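Local coordinates for ribosomal RNA small subunit methyltransferase E (Legionella pneumophila, PDB 5O95), which probably methylates the N3 position of uridine 1498 in 16S ribosomal RNA, using S-adenosyl-L-methionine as methyl donor, at residues 95-100 against 134-138; 114-118 against 198-203; 172-176 against 202-207; 195-199 against 226-231. All blocks are in the same frame, centred on the assembly; numbering follows the deposited sequence.

Interaction 1: residues 95-100 against 134-138; sequences MEMVMQ and WLNII
M95 and M99, one helical turn apart, pack with E96 around the indole of W134 in a helix-helix contact of the methyltransferase domain, where helical segments 95-100 and 134-138, of helices 94-104 and 124-145, cross at -38° with their axes 8.7 Å apart. The two methionines share one face of the indole. M95 lays its CG over the six-membered ring, 3.6 Å from W134 CZ2, a CH-pi contact. Its CG stands anti to the backbone N (chi1 -172°), and the bends farther along the chain carry the sulfur above the same face at a greater distance. M99 CE lies 3.8 Å from W134 CE3 and its SD approaches obliquely; with the more distant M95 SD above the face, both residues make Met-aromatic contacts. At the ring edge, NE1 donates to E96 OE2 at 2.9 Å, nearly within the indole plane but from above the carboxylate plane. The same oxygen forms a salt bridge with K130, a turn earlier on the longer helix, which would be expected to stabilise its negative charge. Strand 109-114 lies against this layer, with P112 touching M95 and W134, and I110 touching M99 and I138. Toward the other end, I138 CD1 meets M99 SD at 3.7 Å, while I137 spreads its branches: CD1 lies 3.6 Å from E96 CG, and CG2 reaches the CB of Q100. A water there accepts from Q100 NE2 and donates to I137 O.

Interaction 2: residues 114-118 against 198-203; sequences ITERC and PEGGFS
R117 reaches the G200 carbonyl of the facing loop, its NH1 donating to G200 O at 3.0 Å with an N-H...O angle of 150°. The carbonyl oxygen of F202 lies over one face of the guanidinium, above its rim, close to NH1 but badly angled for a hydrogen bond, and the backbone N of S203 stands over the centre of that face. Extension of the side chain from CG to NE gives R117 this reach. Beside this, T115 OG1 points at the P198 ring, 3.3 Å from its CD, while E116 OE2 comes within 3.3 Å of S203 CB. Both segments contain type I beta turns, T115 to C118 and P198 to G201, which follow parallel strands 109-114 and 191-196 of the SPOUT methyltransferase domain. Two waters join the turns. One accepts from T115 OG1 and R117 N and donates to G201 O; the other donates to R117 O at 2.7 Å and accepts from G200 N. Within the first turn, T115 N donates to C118 SG, and within the second, G201 N donates to P198 O. G201 has a positive phi (89°), and with its psi of -155° a side chain would collide with the carbonyl O of G200. Farther out, E206 OE2 on helix 204-212 accepts from E116 N, tying the first turn to the helix that follows the second.

Interaction 3: residues 172-176 against 202-207; sequences LILHP and FSDEEI
With chi1 at 180°, I173 sends its CG1 branch away from its own backbone N and across to F202, and a chi1 of -169° likewise swings the H175 ring out toward I207. The CD1 of I173 lies over one face of the F202 ring, 3.7 Å from CZ, in a CH-pi contact. At the edge of that phenyl are L174 O and the CD2 of H175. The two aromatic rings meet obliquely, their planes 71° apart. I207 makes the second CH-pi contact: its CD1 sits above the centre of the imidazole, 3.8 Å from the centroid and close to the ring normal, while P176 CD covers the opposite face. These groups join the end of strand 170-174 to the start of helix 204-212, which opens with a capping box: E206 N donates to S203 OG at 3.1 Å, and S203 N donates to E206 OE1 at 3.0 Å. A water in the imidazole plane hydrogen-bonds to H175 NE2 and accepts from F202 N. L174 is among the residues that bind S-adenosyl-L-methionine. Direct contact between the segments is thus carried by apolar groups and by ring faces and edges, with L174 O at the F202 edge, whereas the histidine and the loop backbone are coupled through water.

Interaction 4: residues 195-199 against 226-231; sequences IIGPE and RTETAA
The E199 carboxylate meets the start of helix 227-242 on the anti side of OE2, where T227 N donates at 3.1 Å from 18° out of the carboxylate plane. At the edge of the R226 guanidinium, and in its plane, lies a water that accepts from NH1 and donates to both E199 OE2 and E228 OE1. E199 bends at chi2 to bring its acid to this helix end, crossing T227 at about a right angle; in one of two deposited conformers of T227, its CG2 is 3.4 Å from E199 CG and also 3.4 Å from G197 O. Deeper in the domain, I196 on parallel strand 191-196 packs against the helix backbone; its CD1 is pressed to 3.3 Å from A231 CA, tighter than a usual carbon contact, and its CG2 faces the CB of A230. G197 and T227 both belong to S-adenosyl-L-methionine sites, so the contact joins two parts of the cofactor-binding region. On the helix side, E228 forms a salt bridge with K101 of the second subunit, and R226 N donates to E104 of that subunit. The helix amino end probably stabilises the E199 carboxylate; a water links it to E228 and R226, and the positive charges of R226 and that K101 probably offset the two acids.

Interactions 2, 3 and 4 form a connected group at the cofactor end of the methyltransferase domain. Interactions 2 and 3 share F202 and S203, with centres 9 Å apart; interactions 2 and 4 share P198 and E199, with centres 10 Å apart. Strands 170-174 and 191-196 are sheet neighbours, joining interaction 3 to interaction 4, and F202 CZ lies 3.3 Å from the CA of cofactor-binding G197. Interaction 1 stands farther off, its centre about 15 Å from that of interaction 4, but V98 and M97 touch E228, and the M95 side chain is about 9 Å from that of T227. Interactions 1 and 4 both reach the second subunit.

Interaction 1: residues 95-100 against 134-138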
loop_
_atom_site.group_PDB
_atom_site.type_symbol
_atom_site.label_atom_id
_atom_site.label_comp_id
_atom_site.label_asym_id
_atom_site.label_seq_id
_atom_site.Cartn_x
_atom_site.Cartn_y
_atom_site.Cartn_z
ATOM N N MET B 95 1.969 -11.884 0.574
ATOM C CA MET B 95 0.546 -12.186 0.667
ATOM C C MET B 95 -0.017 -11.712 1.989
ATOM O O MET B 95 -1.158 -11.239 2.046
ATOM C CB MET B 95 0.299 -13.681 0.521
ATOM C CG MET B 95 -1.168 -14.047 0.410
ATOM S SD MET B 95 -1.966 -13.382 -1.074
ATOM C CE MET B 95 -1.935 -14.851 -2.112
ATOM N N GLU B 96 0.778 -11.798 3.056
ATOM C CA GLU B 96 0.277 -11.354 4.359
ATOM C C GLU B 96 -0.043 -9.867 4.324
ATOM O O GLU B 96 -1.044 -9.421 4.892
ATOM C CB GLU B 96 1.315 -11.674 5.434
ATOM C CG GLU B 96 1.401 -13.175 5.829
ATOM C CD GLU B 96 1.965 -14.129 4.771
ATOM O OE1 GLU B 96 2.613 -13.699 3.792
ATOM O OE2 GLU B 96 1.777 -15.356 4.943
ATOM N N MET B 97 0.767 -9.090 3.619
ATOM C CA MET B 97 0.490 -7.668 3.462
ATOM C C MET B 97 -0.779 -7.450 2.652
ATOM O O MET B 97 -1.628 -6.622 3.026
ATOM C CB MET B 97 1.705 -7.021 2.781
ATOM C CG MET B 97 1.862 -5.556 3.057
ATOM S SD MET B 97 2.024 -4.696 1.504
ATOM C CE MET B 97 0.393 -4.973 0.861
ATOM N N VAL B 98 -0.950 -8.209 1.568
ATOM C CA VAL B 98 -2.138 -8.074 0.728
ATOM C C VAL B 98 -3.395 -8.420 1.508
ATOM O O VAL B 98 -4.421 -7.759 1.357
ATOM C CB VAL B 98 -2.017 -8.936 -0.538
ATOM C CG1 VAL B 98 -3.316 -8.953 -1.300
ATOM C CG2 VAL B 98 -0.894 -8.401 -1.433
ATOM N N MET B 99 -3.353 -9.505 2.294
ATOM C CA MET B 99 -4.493 -9.858 3.131
ATOM C C MET B 99 -4.883 -8.699 4.034
ATOM O O MET B 99 -6.071 -8.365 4.157
ATOM C CB MET B 99 -4.159 -11.090 3.975
ATOM C CG MET B 99 -3.983 -12.375 3.168
ATOM S SD MET B 99 -5.537 -12.961 2.472
ATOM C CE MET B 99 -4.908 -14.132 1.250
ATOM N N GLN B 100 -3.910 -8.101 4.724
ATOM C CA GLN B 100 -4.238 -7.029 5.669
ATOM C C GLN B 100 -4.780 -5.799 4.948
ATOM O O GLN B 100 -5.840 -5.260 5.308
ATOM C CB GLN B 100 -3.003 -6.676 6.498
ATOM C CG GLN B 100 -3.216 -5.484 7.410
ATOM C CD GLN B 100 -1.977 -5.114 8.187
ATOM O OE1 GLN B 100 -1.171 -4.299 7.737
ATOM N NE2 GLN B 100 -1.817 -5.706 9.368
ATOM N N TRP B 134 -3.828 -16.428 7.363
ATOM C CA TRP B 134 -4.374 -15.350 6.545
ATOM C C TRP B 134 -5.756 -14.940 7.019
ATOM O O TRP B 134 -6.081 -13.742 7.022
ATOM C CB TRP B 134 -4.446 -15.767 5.081
ATOM C CG TRP B 134 -3.112 -15.932 4.453
ATOM C CD1 TRP B 134 -1.925 -15.397 4.883
ATOM C CD2 TRP B 134 -2.813 -16.704 3.291
ATOM N NE1 TRP B 134 -0.903 -15.783 4.041
ATOM C CE2 TRP B 134 -1.424 -16.586 3.058
ATOM C CE3 TRP B 134 -3.585 -17.474 2.415
ATOM C CZ2 TRP B 134 -0.786 -17.225 1.989
ATOM C CZ3 TRP B 134 -2.943 -18.118 1.347
ATOM C CH2 TRP B 134 -1.561 -17.973 1.145
ATOM N N LEU B 135 -6.586 -15.910 7.428
ATOM C CA LEU B 135 -7.886 -15.540 8.008
ATOM C C LEU B 135 -7.688 -14.690 9.245
ATOM O O LEU B 135 -8.397 -13.688 9.433
ATOM C CB LEU B 135 -8.732 -16.769 8.365
ATOM C CG LEU B 135 -10.073 -16.409 9.038
ATOM C CD1 LEU B 135 -10.985 -15.735 8.038
ATOM C CD2 LEU B 135 -10.719 -17.663 9.615
ATOM N N ASN B 136 -6.738 -15.066 10.100
ATOM C CA ASN B 136 -6.521 -14.278 11.308
ATOM C C ASN B 136 -6.005 -12.875 10.987
ATOM O O ASN B 136 -6.365 -11.921 11.670
ATOM C CB ASN B 136 -5.681 -15.042 12.339
ATOM C CG ASN B 136 -6.491 -16.126 13.059
ATOM O OD1 ASN B 136 -7.721 -16.063 13.083
ATOM N ND2 ASN B 136 -5.810 -17.098 13.655
ATOM N N ILE B 137 -5.198 -12.722 9.933
ATOM C CA ILE B 137 -4.758 -11.386 9.528
ATOM C C ILE B 137 -5.931 -10.545 9.049
ATOM O O ILE B 137 -6.021 -9.345 9.349
ATOM C CB ILE B 137 -3.678 -11.526 8.449
ATOM C CG1 ILE B 137 -2.423 -12.053 9.100
ATOM C CG2 ILE B 137 -3.409 -10.189 7.752
ATOM C CD1 ILE B 137 -1.385 -12.559 8.085
ATOM N N ILE B 138 -6.841 -11.153 8.281
ATOM C CA ILE B 138 -8.017 -10.427 7.815
ATOM C C ILE B 138 -8.881 -10.005 8.991
ATOM O O ILE B 138 -9.347 -8.861 9.063
ATOM C CB ILE B 138 -8.795 -11.288 6.814
ATOM C CG1 ILE B 138 -7.962 -11.488 5.536
ATOM C CG2 ILE B 138 -10.160 -10.715 6.555
ATOM C CD1 ILE B 138 -8.546 -12.548 4.643
HETATM O O HOH W 1 -3.982 -7.873 10.529
#

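Interaction 2: residues 114-118 against 198-203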
loop_
_atom_site.group_PDB
_atom_site.type_symbol
_atom_site.label_atom_id
_atom_site.label_comp_id
_atom_site.label_asym_id
_atom_site.label_seq_id
_atom_site.Cartn_x
_atom_site.Cartn_y
_atom_site.Cartn_z
ATOM N N ILE B 114 -3.117 -19.568 -8.139
ATOM C CA ILE B 114 -1.938 -20.264 -8.648
ATOM C C ILE B 114 -1.946 -20.100 -10.152
ATOM O O ILE B 114 -2.939 -20.426 -10.814
ATOM C CB ILE B 114 -1.942 -21.748 -8.243
ATOM C CG1 ILE B 114 -2.136 -21.863 -6.727
ATOM C CG2 ILE B 114 -0.646 -22.400 -8.690
ATOM C CD1 ILE B 114 -2.543 -23.261 -6.273
ATOM N N THR B 115 -0.854 -19.549 -10.690
ATOM C CA THR B 115 -0.688 -19.325 -12.112
ATOM C C THR B 115 0.651 -19.909 -12.528
ATOM O O THR B 115 1.459 -20.322 -11.690
ATOM C CB THR B 115 -0.751 -17.831 -12.472
ATOM O OG1 THR B 115 0.511 -17.216 -12.194
ATOM C CG2 THR B 115 -1.839 -17.124 -11.681
ATOM N N GLU B 116 0.873 -19.921 -13.845
ATOM C CA GLU B 116 1.995 -20.656 -14.421
ATOM C C GLU B 116 3.331 -20.068 -13.985
ATOM O O GLU B 116 4.296 -20.808 -13.752
ATOM C CB GLU B 116 1.860 -20.669 -15.942
ATOM C CG GLU B 116 2.953 -21.420 -16.685
ATOM C CD GLU B 116 2.680 -21.521 -18.182
ATOM O OE1 GLU B 116 1.678 -22.160 -18.572
ATOM O OE2 GLU B 116 3.462 -20.949 -18.969
ATOM N N ARG B 117 3.402 -18.745 -13.829
ATOM C CA ARG B 117 4.660 -18.076 -13.533
ATOM C C ARG B 117 4.851 -17.721 -12.057
ATOM O O ARG B 117 5.759 -16.948 -11.739
ATOM C CB ARG B 117 4.821 -16.844 -14.414
ATOM C CG ARG B 117 4.749 -17.205 -15.877
ATOM C CD ARG B 117 5.112 -16.041 -16.760
ATOM N NE ARG B 117 5.202 -16.434 -18.162
ATOM C CZ ARG B 117 5.205 -15.555 -19.160
ATOM N NH1 ARG B 117 5.103 -14.258 -18.889
ATOM N NH2 ARG B 117 5.304 -15.965 -20.421
ATOM N N CYS B 118 4.043 -18.267 -11.150
ATOM C CA CYS B 118 4.290 -18.012 -9.736
ATOM C C CYS B 118 5.639 -18.588 -9.318
ATOM O O CYS B 118 6.089 -19.613 -9.835
ATOM C CB CYS B 118 3.171 -18.601 -8.876
ATOM S SG CYS B 118 1.601 -17.756 -9.108
ATOM N N PRO B 198 1.481 -12.829 -10.953
ATOM C CA PRO B 198 2.809 -12.725 -10.349
ATOM C C PRO B 198 3.646 -11.707 -11.102
ATOM O O PRO B 198 3.291 -11.234 -12.184
ATOM C CB PRO B 198 3.386 -14.133 -10.537
ATOM C CG PRO B 198 2.750 -14.603 -11.841
ATOM C CD PRO B 198 1.346 -14.003 -11.833
ATOM N N GLU B 199 4.798 -11.393 -10.516
ATOM C CA GLU B 199 5.681 -10.399 -11.118
ATOM C C GLU B 199 6.101 -10.789 -12.525
ATOM O O GLU B 199 6.270 -9.913 -13.373
ATOM C CB GLU B 199 6.876 -10.121 -10.205
ATOM C CG GLU B 199 6.409 -9.756 -8.797
ATOM C CD GLU B 199 7.268 -8.728 -8.082
ATOM O OE1 GLU B 199 8.494 -8.701 -8.320
ATOM O OE2 GLU B 199 6.703 -7.957 -7.266
ATOM N N GLY B 200 6.239 -12.084 -12.810
ATOM C CA GLY B 200 6.602 -12.509 -14.150
ATOM C C GLY B 200 5.493 -12.503 -15.178
ATOM O O GLY B 200 5.739 -12.841 -16.335
ATOM N N GLY B 201 4.263 -12.166 -14.796
ATOM C CA GLY B 201 3.189 -12.016 -15.758
ATOM C C GLY B 201 2.436 -13.302 -16.039
ATOM O O GLY B 201 2.384 -14.229 -15.223
ATOM N N PHE B 202 1.832 -13.346 -17.231
ATOM C CA PHE B 202 1.012 -14.467 -17.671
ATOM C C PHE B 202 1.514 -15.000 -19.006
ATOM O O PHE B 202 1.973 -14.239 -19.864
ATOM C CB PHE B 202 -0.442 -14.031 -17.874
ATOM C CG PHE B 202 -1.102 -13.485 -16.629
ATOM C CD1 PHE B 202 -1.685 -14.339 -15.710
ATOM C CD2 PHE B 202 -1.150 -12.127 -16.395
ATOM C CE1 PHE B 202 -2.300 -13.834 -14.574
ATOM C CE2 PHE B 202 -1.754 -11.622 -15.270
ATOM C CZ PHE B 202 -2.331 -12.484 -14.359
ATOM N N SER B 203 1.391 -16.312 -19.193
ATOM C CA SER B 203 1.750 -16.915 -20.470
ATOM C C SER B 203 0.698 -16.574 -21.524
ATOM O O SER B 203 -0.414 -16.140 -21.212
ATOM C CB SER B 203 1.865 -18.432 -20.334
ATOM O OG SER B 203 0.586 -19.030 -20.254
HETATM O O HOH W 2 1.421 -16.814 -14.804
HETATM O O HOH W 3 6.785 -14.519 -11.391
#

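Interaction 3: residues 172-176 against 202-207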
loop_
_atom_site.group_PDB
_atom_site.type_symbol
_atom_site.label_atom_id
_atom_site.label_comp_id
_atom_site.label_asym_id
_atom_site.label_seq_id
_atom_site.Cartn_x
_atom_site.Cartn_y
_atom_site.Cartn_z
ATOM N N LEU B 172 -11.714 -7.919 -14.623
ATOM C CA LEU B 172 -10.506 -7.212 -15.008
ATOM C C LEU B 172 -9.275 -8.034 -14.664
ATOM O O LEU B 172 -9.261 -8.815 -13.711
ATOM C CB LEU B 172 -10.415 -5.875 -14.287
ATOM C CG LEU B 172 -11.591 -4.944 -14.522
ATOM C CD1 LEU B 172 -11.447 -3.739 -13.587
ATOM C CD2 LEU B 172 -11.650 -4.493 -15.961
ATOM N N ILE B 173 -8.223 -7.844 -15.453
ATOM C CA ILE B 173 -6.945 -8.477 -15.176
ATOM C C ILE B 173 -5.862 -7.423 -15.361
ATOM O O ILE B 173 -5.877 -6.678 -16.343
ATOM C CB ILE B 173 -6.727 -9.713 -16.075
ATOM C CG1 ILE B 173 -5.377 -10.381 -15.794
ATOM C CG2 ILE B 173 -6.932 -9.362 -17.545
ATOM C CD1 ILE B 173 -5.294 -11.773 -16.395
ATOM N N LEU B 174 -4.947 -7.335 -14.397
ATOM C CA LEU B 174 -3.801 -6.437 -14.520
ATOM C C LEU B 174 -2.815 -7.040 -15.508
ATOM O O LEU B 174 -2.058 -7.952 -15.175
ATOM C CB LEU B 174 -3.141 -6.209 -13.167
ATOM C CG LEU B 174 -3.763 -5.126 -12.293
ATOM C CD1 LEU B 174 -2.955 -4.972 -11.028
ATOM C CD2 LEU B 174 -3.800 -3.814 -13.062
ATOM N N HIS B 175 -2.823 -6.521 -16.736
ATOM C CA HIS B 175 -1.931 -7.011 -17.778
ATOM C C HIS B 175 -1.776 -5.920 -18.821
ATOM O O HIS B 175 -2.772 -5.286 -19.189
ATOM C CB HIS B 175 -2.484 -8.285 -18.427
ATOM C CG HIS B 175 -1.501 -8.980 -19.318
ATOM N ND1 HIS B 175 -1.662 -9.059 -20.684
ATOM C CD2 HIS B 175 -0.334 -9.606 -19.039
ATOM C CE1 HIS B 175 -0.639 -9.710 -21.210
ATOM N NE2 HIS B 175 0.182 -10.054 -20.232
ATOM N N PRO B 176 -0.573 -5.699 -19.337
ATOM C CA PRO B 176 -0.330 -4.513 -20.171
ATOM C C PRO B 176 -0.890 -4.613 -21.582
ATOM O O PRO B 176 -1.325 -3.596 -22.138
ATOM C CB PRO B 176 1.203 -4.405 -20.188
ATOM C CG PRO B 176 1.681 -5.241 -19.049
ATOM C CD PRO B 176 0.679 -6.347 -18.914
ATOM N N PHE B 202 1.832 -13.346 -17.231
ATOM C CA PHE B 202 1.012 -14.467 -17.671
ATOM C C PHE B 202 1.514 -15.000 -19.006
ATOM O O PHE B 202 1.973 -14.239 -19.864
ATOM C CB PHE B 202 -0.442 -14.031 -17.874
ATOM C CG PHE B 202 -1.102 -13.485 -16.629
ATOM C CD1 PHE B 202 -1.685 -14.339 -15.710
ATOM C CD2 PHE B 202 -1.150 -12.127 -16.395
ATOM C CE1 PHE B 202 -2.300 -13.834 -14.574
ATOM C CE2 PHE B 202 -1.754 -11.622 -15.270
ATOM C CZ PHE B 202 -2.331 -12.484 -14.359
ATOM N N SER B 203 1.391 -16.312 -19.193
ATOM C CA SER B 203 1.750 -16.915 -20.470
ATOM C C SER B 203 0.698 -16.574 -21.524
ATOM O O SER B 203 -0.414 -16.140 -21.212
ATOM C CB SER B 203 1.865 -18.432 -20.334
ATOM O OG SER B 203 0.586 -19.030 -20.254
ATOM N N ASP B 204 1.066 -16.770 -22.795
ATOM C CA ASP B 204 0.126 -16.509 -23.881
ATOM C C ASP B 204 -1.129 -17.359 -23.746
ATOM O O ASP B 204 -2.239 -16.897 -24.041
ATOM C CB ASP B 204 0.790 -16.777 -25.233
ATOM C CG ASP B 204 1.782 -15.701 -25.616
ATOM O OD1 ASP B 204 1.645 -14.560 -25.125
ATOM O OD2 ASP B 204 2.696 -15.998 -26.414
ATOM N N GLU B 205 -0.971 -18.608 -23.300
ATOM C CA GLU B 205 -2.118 -19.491 -23.137
ATOM C C GLU B 205 -3.012 -19.026 -21.992
ATOM O O GLU B 205 -4.241 -19.123 -22.078
ATOM C CB GLU B 205 -1.637 -20.929 -22.923
ATOM C CG GLU B 205 -2.710 -21.916 -22.503
ATOM C CD GLU B 205 -2.141 -23.282 -22.172
ATOM O OE1 GLU B 205 -0.911 -23.462 -22.295
ATOM O OE2 GLU B 205 -2.923 -24.175 -21.784
ATOM N N GLU B 206 -2.413 -18.517 -20.912
ATOM C CA GLU B 206 -3.222 -17.986 -19.820
ATOM C C GLU B 206 -4.044 -16.794 -20.284
ATOM O O GLU B 206 -5.222 -16.666 -19.930
ATOM C CB GLU B 206 -2.330 -17.608 -18.640
ATOM C CG GLU B 206 -1.730 -18.815 -17.956
ATOM C CD GLU B 206 -0.881 -18.447 -16.765
ATOM O OE1 GLU B 206 -0.004 -17.570 -16.899
ATOM O OE2 GLU B 206 -1.096 -19.041 -15.693
ATOM N N ILE B 207 -3.447 -15.917 -21.096
ATOM C CA ILE B 207 -4.172 -14.737 -21.557
ATOM C C ILE B 207 -5.295 -15.132 -22.507
ATOM O O ILE B 207 -6.367 -14.509 -22.515
ATOM C CB ILE B 207 -3.205 -13.710 -22.176
ATOM C CG1 ILE B 207 -2.286 -13.154 -21.093
ATOM C CG2 ILE B 207 -3.972 -12.586 -22.852
ATOM C CD1 ILE B 207 -3.045 -12.538 -19.933
HETATM O O HOH W 4 2.853 -11.339 -19.102
#

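Interaction 4: residues 195-199 against 226-231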
loop_
_atom_site.group_PDB
_atom_site.type_symbol
_atom_site.label_atom_id
_atom_site.label_comp_id
_atom_site.label_asym_id
_atom_site.label_seq_id
_atom_site.Cartn_x
_atom_site.Cartn_y
_atom_site.Cartn_z
ATOM N N ILE B 195 -7.984 -9.894 -11.303
ATOM C CA ILE B 195 -6.863 -10.825 -11.277
ATOM C C ILE B 195 -5.570 -10.023 -11.232
ATOM O O ILE B 195 -5.299 -9.220 -12.132
ATOM C CB ILE B 195 -6.871 -11.737 -12.512
ATOM C CG1 ILE B 195 -8.119 -12.618 -12.512
ATOM C CG2 ILE B 195 -5.619 -12.620 -12.511
ATOM C CD1 ILE B 195 -8.241 -13.499 -13.718
ATOM N N ILE B 196 -4.768 -10.247 -10.196
ATOM C CA ILE B 196 -3.399 -9.741 -10.127
ATOM C C ILE B 196 -2.484 -10.943 -10.229
ATOM O O ILE B 196 -2.534 -11.836 -9.374
ATOM C CB ILE B 196 -3.154 -9.007 -8.809
ATOM C CG1 ILE B 196 -4.254 -7.965 -8.631
ATOM C CG2 ILE B 196 -1.735 -8.434 -8.762
ATOM C CD1 ILE B 196 -3.793 -6.692 -8.123
ATOM N N GLY B 197 -1.662 -10.977 -11.280
ATOM C CA GLY B 197 -0.743 -12.067 -11.484
ATOM C C GLY B 197 0.573 -11.877 -10.761
ATOM O O GLY B 197 0.791 -10.904 -10.037
ATOM N N PRO B 198 1.481 -12.829 -10.953
ATOM C CA PRO B 198 2.809 -12.725 -10.349
ATOM C C PRO B 198 3.646 -11.707 -11.102
ATOM O O PRO B 198 3.291 -11.234 -12.184
ATOM C CB PRO B 198 3.386 -14.133 -10.537
ATOM C CG PRO B 198 2.750 -14.603 -11.841
ATOM C CD PRO B 198 1.346 -14.003 -11.833
ATOM N N GLU B 199 4.798 -11.393 -10.516
ATOM C CA GLU B 199 5.681 -10.399 -11.118
ATOM C C GLU B 199 6.101 -10.789 -12.525
ATOM O O GLU B 199 6.270 -9.913 -13.373
ATOM C CB GLU B 199 6.876 -10.121 -10.205
ATOM C CG GLU B 199 6.409 -9.756 -8.797
ATOM C CD GLU B 199 7.268 -8.728 -8.082
ATOM O OE1 GLU B 199 8.494 -8.701 -8.320
ATOM O OE2 GLU B 199 6.703 -7.957 -7.266
ATOM N N ARG B 226 5.360 -3.446 -7.703
ATOM C CA ARG B 226 5.406 -4.719 -6.992
ATOM C C ARG B 226 4.000 -5.315 -6.869
ATOM O O ARG B 226 3.000 -4.594 -6.850
ATOM C CB ARG B 226 6.040 -4.513 -5.617
ATOM C CG ARG B 226 7.509 -4.244 -5.679
ATOM C CD ARG B 226 8.076 -3.964 -4.295
ATOM N NE ARG B 226 9.531 -3.831 -4.351
ATOM C CZ ARG B 226 10.374 -4.858 -4.404
ATOM N NH1 ARG B 226 9.910 -6.104 -4.414
ATOM N NH2 ARG B 226 11.682 -4.642 -4.459
ATOM N N THR B 227 3.919 -6.648 -6.799
ATOM C CA THR B 227 2.608 -7.296 -6.792
ATOM C C THR B 227 1.752 -6.835 -5.620
ATOM O O THR B 227 0.551 -6.605 -5.785
ATOM C CB THR B 227 2.743 -8.819 -6.811
ATOM O OG1 THR B 227 3.743 -9.230 -5.868
ATOM C CG2 THR B 227 3.115 -9.282 -8.209
ATOM N N GLU B 228 2.355 -6.664 -4.439
ATOM C CA GLU B 228 1.568 -6.224 -3.297
ATOM C C GLU B 228 1.163 -4.772 -3.446
ATOM O O GLU B 228 0.054 -4.401 -3.053
ATOM C CB GLU B 228 2.298 -6.480 -1.972
ATOM C CG GLU B 228 3.461 -5.558 -1.647
ATOM C CD GLU B 228 4.779 -5.979 -2.285
ATOM O OE1 GLU B 228 4.784 -6.891 -3.132
ATOM O OE2 GLU B 228 5.816 -5.388 -1.925
ATOM N N THR B 229 2.016 -3.946 -4.057
ATOM C CA THR B 229 1.598 -2.574 -4.314
ATOM C C THR B 229 0.451 -2.554 -5.305
ATOM O O THR B 229 -0.505 -1.787 -5.143
ATOM C CB THR B 229 2.776 -1.802 -4.902
ATOM O OG1 THR B 229 3.910 -1.935 -4.050
ATOM C CG2 THR B 229 2.412 -0.307 -5.011
ATOM N N ALA B 230 0.545 -3.373 -6.348
ATOM C CA ALA B 230 -0.468 -3.415 -7.388
ATOM C C ALA B 230 -1.832 -3.761 -6.819
ATOM O O ALA B 230 -2.833 -3.166 -7.216
ATOM C CB ALA B 230 -0.087 -4.432 -8.463
ATOM N N ALA B 231 -1.898 -4.773 -5.951
ATOM C CA ALA B 231 -3.167 -5.112 -5.319
ATOM C C ALA B 231 -3.777 -3.910 -4.629
ATOM O O ALA B 231 -4.963 -3.614 -4.808
ATOM C CB ALA B 231 -2.965 -6.241 -4.311
HETATM O O HOH W 5 7.385 -7.500 -4.320
#